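D-lactate dehydrogenase (Fermentative) (Pseudomonas aeruginosa, PDB 6ABJ) probably reduces pyruvate to D-lactate with NADH in fermentation, as a tetrameric member of the D-isomer specific 2-hydroxyacid dehydrogenase family. Local coordinates at residues S117-A120 with V121-A125; E173-A176 with R177-G181. One frame throughout, in Å; residues are numbered along the deposited sequence.

Interaction 1: residues S117-A120 with V121-A125; sequences SPHA and VAEHA
The imidazole of His119 stands next to, without touching, the carboxylate of Glu123 one helical turn on; Glu123 OE2 lies oblique to the ring and comes nearest at His119 CB, 3.9 Å away. The two groups are joined by a water, which lies 2.9 Å from His119 ND1 and donates to Glu123 OE2 at 2.6 Å. The ring of His159 of the second subunit stacks on the His119 ring. Glu123 turns its CG back over the preceding turn (chi1 -72°, anti to its own carbonyl carbon), which sets this methylene 3.0 Å from His119 O, the acceptor of Glu123 N. From there the chain runs extended to a carboxylate held across the subunit boundary: OE1 accepts from Leu158 N and OE2 from His159 N, both of the second subunit. Two backbone N-H groups and the water thus fix the rotation of this buried acid and probably help to keep it ionised. The second imidazole, that of His124, swings away from the first turn, meets Ala313, and is hydrogen-bonded through NE2 to Thr309. Along the backbone, Ser117 O accepts from Val121 N at 3.2 Å, and Val121 CG2 lies 3.4 Å from the same carbonyl oxygen. Ala122 N, Glu123 N and His124 N bond in turn to Pro118 O, His119 O and Ala120 O. Ser117 OG folds over the helix start and accepts from Ala120 N at 3.3 Å, in a nearly straight bond of 166°. Serine at the N-cap, proline in the first turn and regular i to i+4 bonding make this a classic capped N-terminus, here opening helix 118-134 beside the NADH site and against the second subunit.

Interaction 2: residues E173-A176 with R177-G181; sequences ETFA and RIMAG
Glu173 and Arg177 lie side by side on helix 170-181 and point the same way, yet their flat ends are turned almost perpendicular, with carboxylate and guanidinium planes 83° apart. Arg177 NH2 donates to Glu173 OE2 at 3.0 Å in a nearly straight hydrogen bond that forms part of a salt bridge. The oxygen sits in the guanidinium plane at its edge, whereas the donor reaches OE2 on the anti side, 32° out of the carboxylate plane. Glu173 extends fully, but the arginine bends at chi3 (30°), which folds its head back toward the acid and brings one guanidinium face over Glu173 O. Glu173 OE1 turns to a second partner, Arg196, also in a salt bridge.

Phe175 and Met179 lie at a slant to each other on another side of the helix. Met179 CG rests over one ring face, off-centre toward the rim, 3.8 Å from the centroid in a CH-pi contact, with Phe175 CZ nearest at 3.6 Å. The bend at chi2 of the methionine carries SD past the ring, 4.8 Å from its centroid and oblique, a Met-aromatic contact. Val163 of strand 162-166 touches both side chains. Between the two pairs, Ile178 CG1 lies 3.4 Å from Thr174 O, the acceptor of Ile178 N.

Chemically the turn is two-sided. An apolar, polarisable aromatic-sulfur pair faces the sheet, while the acid, shared between two arginines, is probably stabilised as a carboxylate and ties this helix to helix 195-199, which carries Arg196.

Interactions 1 and 2 lie about 11 Å apart between centres, on helices that pack directly against each other. Thr174 is the main bridge: its CG2 is 3.5 Å from His119 ND1, and its OG1, hydrogen-bonded to Gln170 O one turn earlier, is 3.6 Å from Pro118 CB. Ala122 CB fits in beside them, 3.6 Å from Phe175 N. The NADH site, empty in this chain, adjoins both: Gln170 and Ile171 begin the helix of interaction 2, and Gln170 lies about 4 Å from Pro118 between side chains. In interaction 1, His124 approaches Asp274, another NADH-binding residue, to about 3 Å. Both contacts also meet Phe182 of the second subunit, through Glu123 and Ile178.

Interaction 1: residues S117-A120 with V121-A125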
loop_
_atom_site.group_PDB
_atom_site.type_symbol
_atom_site.label_atom_id
_atom_site.label_comp_id
_atom_site.label_asym_id
_atom_site.label_seq_id
_atom_site.Cartn_x
_atom_site.Cartn_y
_atom_site.Cartn_z
ATOM N N SER B 117 -19.736 -24.245 0.583
ATOM C CA SER B 117 -20.941 -23.449 0.380
ATOM C C SER B 117 -20.970 -22.738 -0.981
ATOM O O SER B 117 -20.076 -21.903 -1.287
ATOM C CB SER B 117 -20.996 -22.363 1.452
ATOM O OG SER B 117 -21.921 -21.324 1.153
ATOM N N PRO B 118 -22.000 -23.008 -1.775
ATOM C CA PRO B 118 -22.014 -22.456 -3.115
ATOM C C PRO B 118 -22.279 -20.971 -3.106
ATOM O O PRO B 118 -21.717 -20.285 -3.944
ATOM C CB PRO B 118 -23.147 -23.219 -3.816
ATOM C CG PRO B 118 -23.993 -23.786 -2.697
ATOM C CD PRO B 118 -23.068 -24.031 -1.578
ATOM N N HIS B 119 -23.103 -20.466 -2.201
ATOM C CA HIS B 119 -23.271 -19.013 -2.133
ATOM C C HIS B 119 -21.992 -18.270 -1.762
ATOM O O HIS B 119 -21.684 -17.245 -2.365
ATOM C CB HIS B 119 -24.394 -18.620 -1.200
ATOM C CG HIS B 119 -25.723 -18.983 -1.736
ATOM N ND1 HIS B 119 -26.333 -18.269 -2.740
ATOM C CD2 HIS B 119 -26.552 -20.027 -1.452
ATOM C CE1 HIS B 119 -27.489 -18.844 -3.045
ATOM N NE2 HIS B 119 -27.641 -19.906 -2.275
ATOM N N ALA B 120 -21.268 -18.765 -0.778
ATOM C CA ALA B 120 -20.031 -18.101 -0.370
ATOM C C ALA B 120 -19.065 -18.007 -1.537
ATOM O O ALA B 120 -18.484 -16.920 -1.795
ATOM C CB ALA B 120 -19.381 -18.804 0.795
ATOM N N VAL B 121 -18.868 -19.124 -2.240
ATOM C CA VAL B 121 -17.906 -19.193 -3.322
ATOM C C VAL B 121 -18.344 -18.372 -4.543
ATOM O O VAL B 121 -17.555 -17.616 -5.114
ATOM C CB VAL B 121 -17.530 -20.661 -3.694
ATOM C CG1 VAL B 121 -16.504 -20.687 -4.830
ATOM C CG2 VAL B 121 -16.920 -21.357 -2.478
ATOM N N ALA B 122 -19.612 -18.447 -4.920
ATOM C CA ALA B 122 -20.072 -17.715 -6.085
ATOM C C ALA B 122 -20.068 -16.170 -5.798
ATOM O O ALA B 122 -19.764 -15.385 -6.675
ATOM C CB ALA B 122 -21.467 -18.178 -6.474
ATOM N N GLU B 123 -20.416 -15.793 -4.579
ATOM C CA GLU B 123 -20.367 -14.420 -4.155
ATOM C C GLU B 123 -18.934 -13.854 -4.259
ATOM O O GLU B 123 -18.733 -12.711 -4.700
ATOM C CB GLU B 123 -21.002 -14.239 -2.798
ATOM C CG GLU B 123 -22.527 -14.383 -2.846
ATOM C CD GLU B 123 -23.170 -14.305 -1.470
ATOM O OE1 GLU B 123 -22.517 -13.837 -0.540
ATOM O OE2 GLU B 123 -24.362 -14.740 -1.349
ATOM N N HIS B 124 -17.965 -14.660 -3.877
ATOM C CA HIS B 124 -16.598 -14.249 -3.911
ATOM C C HIS B 124 -16.138 -14.039 -5.362
ATOM O O HIS B 124 -15.460 -13.068 -5.647
ATOM C CB HIS B 124 -15.723 -15.267 -3.261
ATOM C CG HIS B 124 -14.318 -14.770 -3.047
ATOM N ND1 HIS B 124 -13.986 -13.963 -1.997
ATOM C CD2 HIS B 124 -13.167 -15.022 -3.697
ATOM C CE1 HIS B 124 -12.686 -13.690 -2.027
ATOM N NE2 HIS B 124 -12.162 -14.338 -3.046
ATOM N N ALA B 125 -16.557 -14.919 -6.270
ATOM C CA ALA B 125 -16.284 -14.746 -7.657
ATOM C C ALA B 125 -16.851 -13.419 -8.134
ATOM O O ALA B 125 -16.166 -12.688 -8.860
ATOM C CB ALA B 125 -16.803 -15.912 -8.479
HETATM O O HOH W 1 -25.957 -15.394 -3.261
#

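Interaction 2: residues E173-A176 with R177-G181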
loop_
_atom_site.group_PDB
_atom_site.type_symbol
_atom_site.label_atom_id
_atom_site.label_comp_id
_atom_site.label_asym_id
_atom_site.label_seq_id
_atom_site.Cartn_x
_atom_site.Cartn_y
_atom_site.Cartn_z
ATOM N N GLU B 173 -23.965 -22.807 -11.162
ATOM C CA GLU B 173 -25.367 -22.409 -11.261
ATOM C C GLU B 173 -25.677 -21.219 -10.368
ATOM O O GLU B 173 -26.413 -20.289 -10.752
ATOM C CB GLU B 173 -26.295 -23.615 -10.918
ATOM C CG GLU B 173 -27.757 -23.209 -10.939
ATOM C CD GLU B 173 -28.741 -24.299 -10.369
ATOM O OE1 GLU B 173 -28.387 -25.496 -10.418
ATOM O OE2 GLU B 173 -29.821 -23.901 -9.917
ATOM N N THR B 174 -25.176 -21.255 -9.160
ATOM C CA THR B 174 -25.386 -20.184 -8.210
ATOM C C THR B 174 -24.783 -18.885 -8.751
ATOM O O THR B 174 -25.400 -17.811 -8.699
ATOM C CB THR B 174 -24.747 -20.533 -6.854
ATOM O OG1 THR B 174 -25.205 -21.834 -6.417
ATOM C CG2 THR B 174 -25.069 -19.482 -5.786
ATOM N N PHE B 175 -23.550 -19.000 -9.245
ATOM C CA PHE B 175 -22.886 -17.862 -9.923
ATOM C C PHE B 175 -23.730 -17.359 -11.093
ATOM O O PHE B 175 -23.954 -16.135 -11.303
ATOM C CB PHE B 175 -21.512 -18.341 -10.379
ATOM C CG PHE B 175 -20.767 -17.327 -11.227
ATOM C CD1 PHE B 175 -20.165 -16.258 -10.618
ATOM C CD2 PHE B 175 -20.766 -17.402 -12.617
ATOM C CE1 PHE B 175 -19.468 -15.292 -11.384
ATOM C CE2 PHE B 175 -20.107 -16.423 -13.398
ATOM C CZ PHE B 175 -19.436 -15.392 -12.764
ATOM N N ALA B 176 -24.201 -18.285 -11.910
ATOM C CA ALA B 176 -25.003 -17.879 -13.073
ATOM C C ALA B 176 -26.239 -17.085 -12.661
ATOM O O ALA B 176 -26.570 -16.058 -13.301
ATOM C CB ALA B 176 -25.370 -19.087 -13.926
ATOM N N ARG B 177 -26.944 -17.510 -11.604
ATOM C CA ARG B 177 -28.156 -16.826 -11.176
ATOM C C ARG B 177 -27.841 -15.410 -10.701
ATOM O O ARG B 177 -28.562 -14.432 -10.973
ATOM C CB ARG B 177 -28.874 -17.615 -10.018
ATOM C CG ARG B 177 -30.148 -16.951 -9.478
ATOM C CD ARG B 177 -31.212 -17.956 -8.933
ATOM N NE ARG B 177 -30.556 -19.149 -8.420
ATOM C CZ ARG B 177 -30.521 -20.349 -9.004
ATOM N NH1 ARG B 177 -31.170 -20.593 -10.104
ATOM N NH2 ARG B 177 -29.796 -21.326 -8.459
ATOM N N ILE B 178 -26.750 -15.260 -9.960
ATOM C CA ILE B 178 -26.359 -13.901 -9.534
ATOM C C ILE B 178 -26.074 -13.041 -10.734
ATOM O O ILE B 178 -26.552 -11.926 -10.798
ATOM C CB ILE B 178 -25.118 -13.918 -8.643
ATOM C CG1 ILE B 178 -25.414 -14.651 -7.342
ATOM C CG2 ILE B 178 -24.735 -12.497 -8.278
ATOM C CD1 ILE B 178 -24.176 -15.000 -6.540
ATOM N N MET B 179 -25.302 -13.545 -11.703
ATOM C CA MET B 179 -24.915 -12.690 -12.827
ATOM C C MET B 179 -26.138 -12.358 -13.732
ATOM O O MET B 179 -26.206 -11.243 -14.304
ATOM C CB MET B 179 -23.780 -13.286 -13.664
ATOM C CG MET B 179 -22.476 -13.499 -12.893
ATOM S SD MET B 179 -21.884 -11.935 -12.145
ATOM C CE MET B 179 -21.370 -11.055 -13.609
ATOM N N ALA B 180 -27.073 -13.302 -13.845
ATOM C CA ALA B 180 -28.357 -13.018 -14.490
ATOM C C ALA B 180 -29.099 -11.850 -13.885
ATOM O O ALA B 180 -29.631 -11.040 -14.608
ATOM C CB ALA B 180 -29.230 -14.255 -14.487
ATOM N N GLY B 181 -29.024 -11.670 -12.566
ATOM C CA GLY B 181 -29.644 -10.519 -11.886
ATOM C C GLY B 181 -29.065 -9.161 -12.186
ATOM O O GLY B 181 -29.739 -8.127 -12.035
#